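Local atomic coordinates of cytochrome c (Hydrogenophilus thermoluteolus, PDB entry 2D0S), a protein that binds a covalently attached heme c and, like other small class I cytochromes c, probably shuttles electrons between redox partners. Residues A3-K6 against C10-C13; A12-D17 against V21-K26; K39-V44 against A66-I71. One frame throughout, in Å; residues are numbered along the deposited sequence.

Contact 1: residues A3-K6 against C10-C13; sequences ALAK and CMAC. With HEC (heme c), chain B.
The side chains of Met11 and Lys6 cross at about a right angle, Met11 CG lying 3.4 Å from Lys6 CA and close beside Lys6 CB. Bends at chi2 (-81°) and chi3 (-69°) fold the methionine back, bringing its SD to the methyl of Ala5, CB to SD 3.8 Å. Lys6 contributes CA and CB, with CD more distantly beside the same CG. Next to Met11, Cys10 N donates to Ala5 O at 3.1 Å, a rather bent bond (138° at the hydrogen) whose donor is tilted from the carbonyl plane. A water completes the backbone link, donating a hydrogen bond to Lys6 O and accepting one from Met11 N. From here Cys10 SG and Cys13 SG run to heme atoms CAB and CAC, the two thioether bonds of the CXXCH motif. With an alanine at Met11 the sulfur packing on Ala5 would be lost, which is likely to open a gap beside Lys6 and leave Tyr25, which the sulfur also touches, less covered. The chemistry is that of helix 2-7 tied by one direct and one water-mediated backbone link, and by sulfur packing, to the segment that the heme holds covalently.

Contact 2: residues A12-D17 against V21-K26; sequences ACHAID and VGPSYK. With HEC (heme c), chain B.
Cys13-Asp17 and Val21-Lys26 run in roughly the same direction, 33° apart end to end, and are laced by three backbone bonds: Gly22 N to Cys13 O, Tyr25 N to Ala15 O and Lys26 N to Ile16 O. Between them His14 reaches the heme. Its NE2 coordinates the iron at 2.0 Å, and on the other side of the ring ND1 donates to Pro23 O over 2.6 Å, almost straight at 172°, with the acceptor in the ring plane and the donor in the carbonyl plane. Held at both nitrogens, the imidazole has its rotation fixed, and the carbonyl probably makes the ligand more electron-rich, as in other class I cytochromes c. Tyr25 lies beside it. The two rings are nearly parallel but slid so far apart that they barely overlap; what sits over the tyrosine face is His14 CB, 3.9 Å from the ring centroid, a CH-pi contact. Pro23 flanks the imidazole through its CD, 3.7 Å from His14 CE1, and the same atom touches the porphyrin. Gly22 packs its backbone against both His14 ND1 and the porphyrin. Ser24 is the N-cap of helix 25-31: OG, placed between the backbone N and the carbonyl carbon (chi1 84°), accepts from Asp27 N. A water bridges Ala15 N and Gly22 O. Met57 supplies the second axial ligand of the iron. Helix 65-75 adds Trp74 against Ile16 and Val75 against Tyr25, so the segment leading into helix 25-31 touches both the porphyrin and that C-terminal helix.

Contact 3: residues K39-V44 against A66-I71; sequences KLVEKV and ADIEKI. With HEC (heme c), chain B.
Lys43 NZ is gripped by both heme propionates, donating to O2D at 2.7 Å and to O2A at 2.9 Å. Its CG stands anti to the backbone N (chi1 179°), and bends at chi2 and chi4 then carry the ammonium group between the two carboxylates, whose negative charge it probably offsets. Leu40, one turn earlier on the same helix, lays CD2 along the propionate carbon CBA. Both methyls of Val44 reach the heme: CG2 sits 3.8 Å from the meso carbon CHB, while CG1 meets the heme atom CBB and also the side chain of Ile68.

The partner helix enters through Ile68. Its CG2 branch, put anti to the backbone N by a chi1 of -66°, points into the angle between Val41 and Val44, approaching Val44 CB at 3.8 Å and Val41 CG1 at 4.2 Å. The side chains of Val44 and Ile68 slide past each other in opposite directions. Helices 37-46 and 65-75 belong to the all-helical cytochrome c fold wrapped round its heme; their segments here meet at 122° between N-to-C directions, with axes 9.4 Å apart at closest approach. At the edge of the contact Val41 CG2 rests on the backbone of Glu69, 3.7 Å from CA, and on CB, whereas the glutamate carboxylate is engaged along its own helix in a salt bridge to Arg73. One turn on from Ile68, Ile71 presses its CG2 against the heme methyl CMB at 3.5 Å, and its other neighbours include Leu4 and Ala5 of helix 2-7.

All three contacts touch the heme, but by different chemistry. Contact 1 and contact 2 are partly buried and share Ala12 and Cys13; contact 1 supplies covalent heme links and one direct backbone bond, and contact 2 adds the iron ligand and three backbone bonds. Contact 3 is buried and joins two helices through branched aliphatic side chains, with its heme hydrogen bonds at the propionates. Contacts 1 and 2 meet where Tyr25 packs on Cys10 and Met11. Contacts 1 and 3 meet through Leu4 and Ala5 against Asp67, Lys70 and Ile71 of helix 65-75. Contacts 2 and 3 do not touch; they lie on opposite sides of the chain's centre, about 15 Å apart between centres.

Contact 1: residues A3-K6 against C10-C13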
loop_
_atom_site.group_PDB
_atom_site.type_symbol
_atom_site.label_atom_id
_atom_site.label_comp_id
_atom_site.label_asym_id
_atom_site.label_seq_id
_atom_site.Cartn_x
_atom_site.Cartn_y
_atom_site.Cartn_z
ATOM N N ALA A 3 -5.330 8.406 8.268
ATOM C CA ALA A 3 -5.491 7.965 9.644
ATOM C C ALA A 3 -5.741 6.460 9.650
ATOM O O ALA A 3 -5.324 5.746 10.563
ATOM C CB ALA A 3 -6.682 8.716 10.316
ATOM N N LEU A 4 -6.469 5.990 8.650
ATOM C CA LEU A 4 -6.742 4.577 8.511
ATOM C C LEU A 4 -5.437 3.770 8.203
ATOM O O LEU A 4 -5.189 2.702 8.785
ATOM C CB LEU A 4 -7.762 4.366 7.403
ATOM C CG LEU A 4 -8.804 3.243 7.426
ATOM C CD1 LEU A 4 -8.976 2.652 6.039
ATOM C CD2 LEU A 4 -8.623 2.161 8.432
ATOM N N ALA A 5 -4.620 4.299 7.311
ATOM C CA ALA A 5 -3.386 3.648 6.932
ATOM C C ALA A 5 -2.544 3.445 8.164
ATOM O O ALA A 5 -2.001 2.339 8.415
ATOM C CB ALA A 5 -2.620 4.505 5.894
ATOM N N LYS A 6 -2.451 4.502 8.951
ATOM C CA LYS A 6 -1.704 4.468 10.194
ATOM C C LYS A 6 -2.346 3.529 11.257
ATOM O O LYS A 6 -1.664 2.756 11.880
ATOM C CB LYS A 6 -1.464 5.927 10.698
ATOM C CG LYS A 6 -1.194 6.071 12.138
ATOM C CD LYS A 6 0.272 5.921 12.425
ATOM C CE LYS A 6 0.572 6.147 13.910
ATOM N NZ LYS A 6 2.040 5.997 14.183
ATOM N N CYS A 10 0.337 0.284 8.502
ATOM C CA CYS A 10 0.995 0.544 7.266
ATOM C C CYS A 10 2.184 1.418 7.325
ATOM O O CYS A 10 3.128 1.225 6.532
ATOM C CB CYS A 10 0.009 1.157 6.279
ATOM S SG CYS A 10 -1.481 0.198 6.028
ATOM N N MET A 11 2.148 2.425 8.215
ATOM C CA MET A 11 3.169 3.492 8.193
ATOM C C MET A 11 4.362 3.143 8.975
ATOM O O MET A 11 5.273 3.966 9.088
ATOM C CB MET A 11 2.663 4.819 8.710
ATOM C CG MET A 11 1.211 5.040 8.509
ATOM S SD MET A 11 0.840 5.571 6.892
ATOM C CE MET A 11 1.553 7.231 6.862
ATOM N N ALA A 12 4.433 1.871 9.376
ATOM C CA ALA A 12 5.643 1.381 9.985
ATOM C C ALA A 12 6.609 1.197 8.848
ATOM O O ALA A 12 7.797 1.349 9.033
ATOM C CB ALA A 12 5.409 0.041 10.706
ATOM N N CYS A 13 6.088 0.711 7.706
ATOM C CA CYS A 13 6.962 0.306 6.598
ATOM C C CYS A 13 6.938 1.249 5.396
ATOM O O CYS A 13 7.646 1.019 4.444
ATOM C CB CYS A 13 6.520 -1.067 6.149
ATOM S SG CYS A 13 6.847 -2.543 7.162
HETATM FE FE HEC B . 3.220 -2.440 1.925
HETATM C CHA HEC B . 4.505 -2.840 -1.235
HETATM C CHB HEC B . 0.537 -0.793 0.707
HETATM C CHC HEC B . 1.789 -2.604 5.024
HETATM C CHD HEC B . 6.210 -3.598 3.252
HETATM N NA HEC B . 2.647 -1.907 0.137
HETATM C C1A HEC B . 3.317 -2.158 -1.075
HETATM C C2A HEC B . 2.534 -1.606 -2.156
HETATM C C3A HEC B . 1.452 -0.995 -1.628
HETATM C C4A HEC B . 1.492 -1.195 -0.179
HETATM C CMA HEC B . 0.311 -0.264 -2.403
HETATM C CAA HEC B . 2.940 -1.659 -3.660
HETATM C CBA HEC B . 2.493 -3.020 -4.192
HETATM C CGA HEC B . 3.099 -3.325 -5.534
HETATM O O1A HEC B . 3.601 -2.401 -6.211
HETATM O O2A HEC B . 3.039 -4.498 -5.940
HETATM N NB HEC B . 1.492 -1.844 2.729
HETATM C C1B HEC B . 0.495 -1.185 2.038
HETATM C C2B HEC B . -0.639 -1.050 2.912
HETATM C C3B HEC B . -0.290 -1.526 4.121
HETATM C C4B HEC B . 1.044 -2.077 4.000
HETATM C CMB HEC B . -1.916 -0.284 2.506
HETATM C CAB HEC B . -1.112 -1.522 5.455
HETATM C CBB HEC B . -2.486 -2.212 5.284
HETATM N NC HEC B . 3.880 -2.968 3.748
HETATM C C1C HEC B . 3.118 -2.950 4.923
HETATM C C2C HEC B . 3.966 -3.297 6.040
HETATM C C3C HEC B . 5.139 -3.766 5.512
HETATM C C4C HEC B . 5.130 -3.432 4.100
HETATM C CMC HEC B . 3.372 -3.606 7.431
HETATM C CAC HEC B . 6.463 -4.263 6.211
HETATM C CBC HEC B . 6.342 -5.047 7.524
HETATM N ND HEC B . 5.106 -3.171 1.112
HETATM C C1D HEC B . 6.162 -3.631 1.877
HETATM C C2D HEC B . 7.230 -4.043 0.999
HETATM C C3D HEC B . 6.703 -3.769 -0.389
HETATM C C4D HEC B . 5.380 -3.223 -0.222
HETATM C CMD HEC B . 8.585 -4.636 1.420
HETATM C CAD HEC B . 7.366 -4.081 -1.723
HETATM C CBD HEC B . 6.807 -5.415 -2.181
HETATM C CGD HEC B . 7.442 -5.730 -3.525
HETATM O O1D HEC B . 8.646 -5.415 -3.666
HETATM O O2D HEC B . 6.745 -6.287 -4.442
HETATM O O HOH W 1 1.050 2.481 11.140
#

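Contact 2: residues A12-D17 against V21-K26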
loop_
_atom_site.group_PDB
_atom_site.type_symbol
_atom_site.label_atom_id
_atom_site.label_comp_id
_atom_site.label_asym_id
_atom_site.label_seq_id
_atom_site.Cartn_x
_atom_site.Cartn_y
_atom_site.Cartn_z
ATOM N N ALA A 12 4.433 1.871 9.376
ATOM C CA ALA A 12 5.643 1.381 9.985
ATOM C C ALA A 12 6.609 1.197 8.848
ATOM O O ALA A 12 7.797 1.349 9.033
ATOM C CB ALA A 12 5.409 0.041 10.706
ATOM N N CYS A 13 6.088 0.711 7.706
ATOM C CA CYS A 13 6.962 0.306 6.598
ATOM C C CYS A 13 6.938 1.249 5.396
ATOM O O CYS A 13 7.646 1.019 4.444
ATOM C CB CYS A 13 6.520 -1.067 6.149
ATOM S SG CYS A 13 6.847 -2.543 7.162
ATOM N N HIS A 14 6.017 2.217 5.398
ATOM C CA HIS A 14 5.783 3.086 4.254
ATOM C C HIS A 14 5.617 4.501 4.792
ATOM O O HIS A 14 4.907 4.705 5.775
ATOM C CB HIS A 14 4.451 2.743 3.513
ATOM C CG HIS A 14 4.442 1.424 2.811
ATOM N ND1 HIS A 14 5.005 1.244 1.563
ATOM C CD2 HIS A 14 3.796 0.266 3.100
ATOM C CE1 HIS A 14 4.775 0.008 1.149
ATOM N NE2 HIS A 14 4.065 -0.620 2.074
ATOM N N ALA A 15 6.109 5.475 4.046
ATOM C CA ALA A 15 5.843 6.866 4.327
ATOM C C ALA A 15 5.358 7.531 3.056
ATOM O O ALA A 15 5.563 7.027 1.974
ATOM C CB ALA A 15 7.131 7.570 4.849
ATOM N N ILE A 16 4.749 8.690 3.195
ATOM C CA ILE A 16 4.267 9.449 2.046
ATOM C C ILE A 16 5.418 9.809 1.079
ATOM O O ILE A 16 5.331 9.529 -0.107
ATOM C CB ILE A 16 3.435 10.677 2.499
ATOM C CG1 ILE A 16 2.201 10.197 3.290
ATOM C CG2 ILE A 16 3.021 11.578 1.293
ATOM C CD1 ILE A 16 1.234 11.283 3.606
ATOM N N ASP A 17 6.401 10.535 1.593
ATOM C CA ASP A 17 7.504 11.075 0.799
ATOM C C ASP A 17 8.929 10.493 0.853
ATOM O O ASP A 17 9.819 11.005 0.197
ATOM C CB ASP A 17 7.519 12.559 1.233
ATOM C CG ASP A 17 6.879 12.780 2.651
ATOM O OD1 ASP A 17 5.796 13.461 2.715
ATOM O OD2 ASP A 17 7.390 12.186 3.679
ATOM N N VAL A 21 11.132 0.482 4.699
ATOM C CA VAL A 21 11.147 -0.867 4.152
ATOM C C VAL A 21 10.447 -0.965 2.738
ATOM O O VAL A 21 10.936 -1.679 1.820
ATOM C CB VAL A 21 10.501 -1.836 5.112
ATOM C CG1 VAL A 21 10.898 -3.238 4.781
ATOM C CG2 VAL A 21 10.903 -1.480 6.553
ATOM N N GLY A 22 9.248 -0.381 2.615
ATOM C CA GLY A 22 8.495 -0.494 1.374
ATOM C C GLY A 22 8.592 0.812 0.657
ATOM O O GLY A 22 9.127 1.829 1.231
ATOM N N PRO A 23 8.060 0.858 -0.577
ATOM C CA PRO A 23 8.140 2.101 -1.342
ATOM C C PRO A 23 7.324 3.218 -0.677
ATOM O O PRO A 23 6.304 2.956 0.017
ATOM C CB PRO A 23 7.544 1.709 -2.711
ATOM C CG PRO A 23 6.646 0.541 -2.401
ATOM C CD PRO A 23 7.436 -0.225 -1.356
ATOM N N SER A 24 7.710 4.441 -1.019
ATOM C CA SER A 24 6.961 5.600 -0.586
ATOM C C SER A 24 5.622 5.492 -1.310
ATOM O O SER A 24 5.539 4.919 -2.403
ATOM C CB SER A 24 7.708 6.893 -0.988
ATOM O OG SER A 24 7.439 7.290 -2.313
ATOM N N TYR A 25 4.594 6.094 -0.714
ATOM C CA TYR A 25 3.270 6.123 -1.299
ATOM C C TYR A 25 3.274 7.013 -2.533
ATOM O O TYR A 25 2.541 6.773 -3.443
ATOM C CB TYR A 25 2.249 6.631 -0.291
ATOM C CG TYR A 25 1.899 5.601 0.755
ATOM C CD1 TYR A 25 1.669 5.978 2.062
ATOM C CD2 TYR A 25 1.874 4.239 0.443
ATOM C CE1 TYR A 25 1.393 5.054 3.026
ATOM C CE2 TYR A 25 1.510 3.301 1.390
ATOM C CZ TYR A 25 1.273 3.731 2.681
ATOM O OH TYR A 25 0.968 2.848 3.666
ATOM N N LYS A 26 4.136 8.019 -2.564
ATOM C CA LYS A 26 4.246 8.888 -3.744
ATOM C C LYS A 26 4.812 8.129 -4.962
ATOM O O LYS A 26 4.366 8.338 -6.072
ATOM C CB LYS A 26 5.106 10.129 -3.439
ATOM C CG LYS A 26 4.372 11.304 -2.792
ATOM C CD LYS A 26 5.318 12.538 -2.744
ATOM C CE LYS A 26 4.579 13.855 -2.437
ATOM N NZ LYS A 26 3.719 14.333 -3.578
HETATM FE FE HEC B . 3.220 -2.440 1.925
HETATM C CHA HEC B . 4.505 -2.840 -1.235
HETATM C CHB HEC B . 0.537 -0.793 0.707
HETATM C CHC HEC B . 1.789 -2.604 5.024
HETATM C CHD HEC B . 6.210 -3.598 3.252
HETATM N NA HEC B . 2.647 -1.907 0.137
HETATM C C1A HEC B . 3.317 -2.158 -1.075
HETATM C C2A HEC B . 2.534 -1.606 -2.156
HETATM C C3A HEC B . 1.452 -0.995 -1.628
HETATM C C4A HEC B . 1.492 -1.195 -0.179
HETATM C CMA HEC B . 0.311 -0.264 -2.403
HETATM C CAA HEC B . 2.940 -1.659 -3.660
HETATM C CBA HEC B . 2.493 -3.020 -4.192
HETATM C CGA HEC B . 3.099 -3.325 -5.534
HETATM O O1A HEC B . 3.601 -2.401 -6.211
HETATM O O2A HEC B . 3.039 -4.498 -5.940
HETATM N NB HEC B . 1.492 -1.844 2.729
HETATM C C1B HEC B . 0.495 -1.185 2.038
HETATM C C2B HEC B . -0.639 -1.050 2.912
HETATM C C3B HEC B . -0.290 -1.526 4.121
HETATM C C4B HEC B . 1.044 -2.077 4.000
HETATM C CMB HEC B . -1.916 -0.284 2.506
HETATM C CAB HEC B . -1.112 -1.522 5.455
HETATM C CBB HEC B . -2.486 -2.212 5.284
HETATM N NC HEC B . 3.880 -2.968 3.748
HETATM C C1C HEC B . 3.118 -2.950 4.923
HETATM C C2C HEC B . 3.966 -3.297 6.040
HETATM C C3C HEC B . 5.139 -3.766 5.512
HETATM C C4C HEC B . 5.130 -3.432 4.100
HETATM C CMC HEC B . 3.372 -3.606 7.431
HETATM C CAC HEC B . 6.463 -4.263 6.211
HETATM C CBC HEC B . 6.342 -5.047 7.524
HETATM N ND HEC B . 5.106 -3.171 1.112
HETATM C C1D HEC B . 6.162 -3.631 1.877
HETATM C C2D HEC B . 7.230 -4.043 0.999
HETATM C C3D HEC B . 6.703 -3.769 -0.389
HETATM C C4D HEC B . 5.380 -3.223 -0.222
HETATM C CMD HEC B . 8.585 -4.636 1.420
HETATM C CAD HEC B . 7.366 -4.081 -1.723
HETATM C CBD HEC B . 6.807 -5.415 -2.181
HETATM C CGD HEC B . 7.442 -5.730 -3.525
HETATM O O1D HEC B . 8.646 -5.415 -3.666
HETATM O O2D HEC B . 6.745 -6.287 -4.442
HETATM O O HOH W 2 8.326 4.376 2.300
HETATM O O HOH W 3 9.383 9.325 -2.578
#

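Contact 3: residues K39-V44 against A66-I71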
loop_
_atom_site.group_PDB
_atom_site.type_symbol
_atom_site.label_atom_id
_atom_site.label_comp_id
_atom_site.label_asym_id
_atom_site.label_seq_id
_atom_site.Cartn_x
_atom_site.Cartn_y
_atom_site.Cartn_z
ATOM N N LYS A 39 -5.837 -4.915 -8.287
ATOM C CA LYS A 39 -4.511 -5.604 -8.240
ATOM C C LYS A 39 -3.722 -5.277 -6.965
ATOM O O LYS A 39 -3.229 -6.171 -6.272
ATOM C CB LYS A 39 -3.686 -5.213 -9.494
ATOM C CG LYS A 39 -2.238 -5.661 -9.484
ATOM C CD LYS A 39 -1.276 -4.530 -9.994
ATOM C CE LYS A 39 -1.364 -4.302 -11.513
ATOM N NZ LYS A 39 -0.891 -5.518 -12.254
ATOM N N LEU A 40 -3.692 -4.001 -6.605
ATOM C CA LEU A 40 -2.976 -3.574 -5.402
ATOM C C LEU A 40 -3.605 -4.112 -4.132
ATOM O O LEU A 40 -2.898 -4.439 -3.167
ATOM C CB LEU A 40 -2.888 -2.032 -5.339
ATOM C CG LEU A 40 -2.059 -1.475 -6.463
ATOM C CD1 LEU A 40 -2.095 0.049 -6.454
ATOM C CD2 LEU A 40 -0.659 -1.973 -6.295
ATOM N N VAL A 41 -4.934 -4.079 -4.081
ATOM C CA VAL A 41 -5.650 -4.604 -2.964
ATOM C C VAL A 41 -5.300 -6.079 -2.701
ATOM O O VAL A 41 -5.070 -6.448 -1.559
ATOM C CB VAL A 41 -7.212 -4.421 -3.141
ATOM C CG1 VAL A 41 -7.997 -5.297 -2.117
ATOM C CG2 VAL A 41 -7.591 -2.947 -2.984
ATOM N N GLU A 42 -5.246 -6.909 -3.746
ATOM C CA GLU A 42 -4.824 -8.326 -3.593
ATOM C C GLU A 42 -3.379 -8.450 -3.053
ATOM O O GLU A 42 -3.086 -9.299 -2.207
ATOM C CB GLU A 42 -4.956 -9.109 -4.921
ATOM C CG GLU A 42 -5.951 -10.281 -4.876
ATOM C CD GLU A 42 -7.323 -9.891 -4.219
ATOM O OE1 GLU A 42 -8.058 -9.012 -4.771
ATOM O OE2 GLU A 42 -7.647 -10.445 -3.134
ATOM N N LYS A 43 -2.493 -7.597 -3.558
ATOM C CA LYS A 43 -1.096 -7.556 -3.113
ATOM C C LYS A 43 -0.972 -7.242 -1.581
ATOM O O LYS A 43 -0.154 -7.810 -0.882
ATOM C CB LYS A 43 -0.321 -6.524 -3.968
ATOM C CG LYS A 43 1.151 -6.345 -3.594
ATOM C CD LYS A 43 1.933 -7.672 -3.656
ATOM C CE LYS A 43 3.424 -7.437 -3.396
ATOM N NZ LYS A 43 4.143 -6.843 -4.615
ATOM N N VAL A 44 -1.760 -6.316 -1.084
ATOM C CA VAL A 44 -1.690 -5.950 0.315
ATOM C C VAL A 44 -2.229 -7.142 1.119
ATOM O O VAL A 44 -1.606 -7.582 2.107
ATOM C CB VAL A 44 -2.510 -4.690 0.607
ATOM C CG1 VAL A 44 -2.495 -4.371 2.112
ATOM C CG2 VAL A 44 -1.993 -3.489 -0.257
ATOM N N ALA A 66 -12.386 -4.007 2.581
ATOM C CA ALA A 66 -12.967 -2.670 2.406
ATOM C C ALA A 66 -12.042 -1.591 2.909
ATOM O O ALA A 66 -11.970 -0.509 2.326
ATOM C CB ALA A 66 -14.279 -2.593 3.112
ATOM N N ASP A 67 -11.332 -1.869 4.002
ATOM C CA ASP A 67 -10.388 -0.903 4.539
ATOM C C ASP A 67 -9.178 -0.804 3.695
ATOM O O ASP A 67 -8.722 0.302 3.411
ATOM C CB ASP A 67 -9.974 -1.266 5.936
ATOM C CG ASP A 67 -11.097 -1.059 6.938
ATOM O OD1 ASP A 67 -12.090 -0.392 6.595
ATOM O OD2 ASP A 67 -10.952 -1.532 8.073
ATOM N N ILE A 68 -8.656 -1.955 3.262
ATOM C CA ILE A 68 -7.513 -1.945 2.386
ATOM C C ILE A 68 -7.814 -1.098 1.135
ATOM O O ILE A 68 -7.020 -0.248 0.752
ATOM C CB ILE A 68 -7.093 -3.369 1.961
ATOM C CG1 ILE A 68 -6.602 -4.148 3.177
ATOM C CG2 ILE A 68 -6.003 -3.277 0.915
ATOM C CD1 ILE A 68 -6.354 -5.626 2.895
ATOM N N GLU A 69 -8.966 -1.320 0.507
ATOM C CA GLU A 69 -9.284 -0.572 -0.722
ATOM C C GLU A 69 -9.361 0.948 -0.490
ATOM O O GLU A 69 -8.851 1.719 -1.271
ATOM C CB GLU A 69 -10.571 -1.081 -1.345
ATOM C CG GLU A 69 -10.933 -0.422 -2.674
ATOM C CD GLU A 69 -12.336 -0.785 -3.115
ATOM O OE1 GLU A 69 -12.911 -0.060 -3.922
ATOM O OE2 GLU A 69 -12.880 -1.746 -2.578
ATOM N N LYS A 70 -10.000 1.356 0.589
ATOM C CA LYS A 70 -9.943 2.741 1.047
ATOM C C LYS A 70 -8.485 3.306 1.103
ATOM O O LYS A 70 -8.226 4.414 0.648
ATOM C CB LYS A 70 -10.593 2.824 2.432
ATOM C CG LYS A 70 -11.254 4.128 2.773
ATOM C CD LYS A 70 -12.472 3.877 3.775
ATOM C CE LYS A 70 -13.074 5.194 4.328
ATOM N NZ LYS A 70 -12.130 6.401 4.248
ATOM N N ILE A 71 -7.559 2.576 1.722
ATOM C CA ILE A 71 -6.201 3.101 1.889
ATOM C C ILE A 71 -5.578 3.204 0.499
ATOM O O ILE A 71 -5.076 4.254 0.108
ATOM C CB ILE A 71 -5.356 2.224 2.806
ATOM C CG1 ILE A 71 -5.934 2.227 4.251
ATOM C CG2 ILE A 71 -3.821 2.679 2.756
ATOM C CD1 ILE A 71 -5.436 0.968 5.148
HETATM FE FE HEC B . 3.220 -2.440 1.925
HETATM C CHA HEC B . 4.505 -2.840 -1.235
HETATM C CHB HEC B . 0.537 -0.793 0.707
HETATM C CHC HEC B . 1.789 -2.604 5.024
HETATM C CHD HEC B . 6.210 -3.598 3.252
HETATM N NA HEC B . 2.647 -1.907 0.137
HETATM C C1A HEC B . 3.317 -2.158 -1.075
HETATM C C2A HEC B . 2.534 -1.606 -2.156
HETATM C C3A HEC B . 1.452 -0.995 -1.628
HETATM C C4A HEC B . 1.492 -1.195 -0.179
HETATM C CMA HEC B . 0.311 -0.264 -2.403
HETATM C CAA HEC B . 2.940 -1.659 -3.660
HETATM C CBA HEC B . 2.493 -3.020 -4.192
HETATM C CGA HEC B . 3.099 -3.325 -5.534
HETATM O O1A HEC B . 3.601 -2.401 -6.211
HETATM O O2A HEC B . 3.039 -4.498 -5.940
HETATM N NB HEC B . 1.492 -1.844 2.729
HETATM C C1B HEC B . 0.495 -1.185 2.038
HETATM C C2B HEC B . -0.639 -1.050 2.912
HETATM C C3B HEC B . -0.290 -1.526 4.121
HETATM C C4B HEC B . 1.044 -2.077 4.000
HETATM C CMB HEC B . -1.916 -0.284 2.506
HETATM C CAB HEC B . -1.112 -1.522 5.455
HETATM C CBB HEC B . -2.486 -2.212 5.284
HETATM N NC HEC B . 3.880 -2.968 3.748
HETATM C C1C HEC B . 3.118 -2.950 4.923
HETATM C C2C HEC B . 3.966 -3.297 6.040
HETATM C C3C HEC B . 5.139 -3.766 5.512
HETATM C C4C HEC B . 5.130 -3.432 4.100
HETATM C CMC HEC B . 3.372 -3.606 7.431
HETATM C CAC HEC B . 6.463 -4.263 6.211
HETATM C CBC HEC B . 6.342 -5.047 7.524
HETATM N ND HEC B . 5.106 -3.171 1.112
HETATM C C1D HEC B . 6.162 -3.631 1.877
HETATM C C2D HEC B . 7.230 -4.043 0.999
HETATM C C3D HEC B . 6.703 -3.769 -0.389
HETATM C C4D HEC B . 5.380 -3.223 -0.222
HETATM C CMD HEC B . 8.585 -4.636 1.420
HETATM C CAD HEC B . 7.366 -4.081 -1.723
HETATM C CBD HEC B . 6.807 -5.415 -2.181
HETATM C CGD HEC B . 7.442 -5.730 -3.525
HETATM O O1D HEC B . 8.646 -5.415 -3.666
HETATM O O2D HEC B . 6.745 -6.287 -4.442
#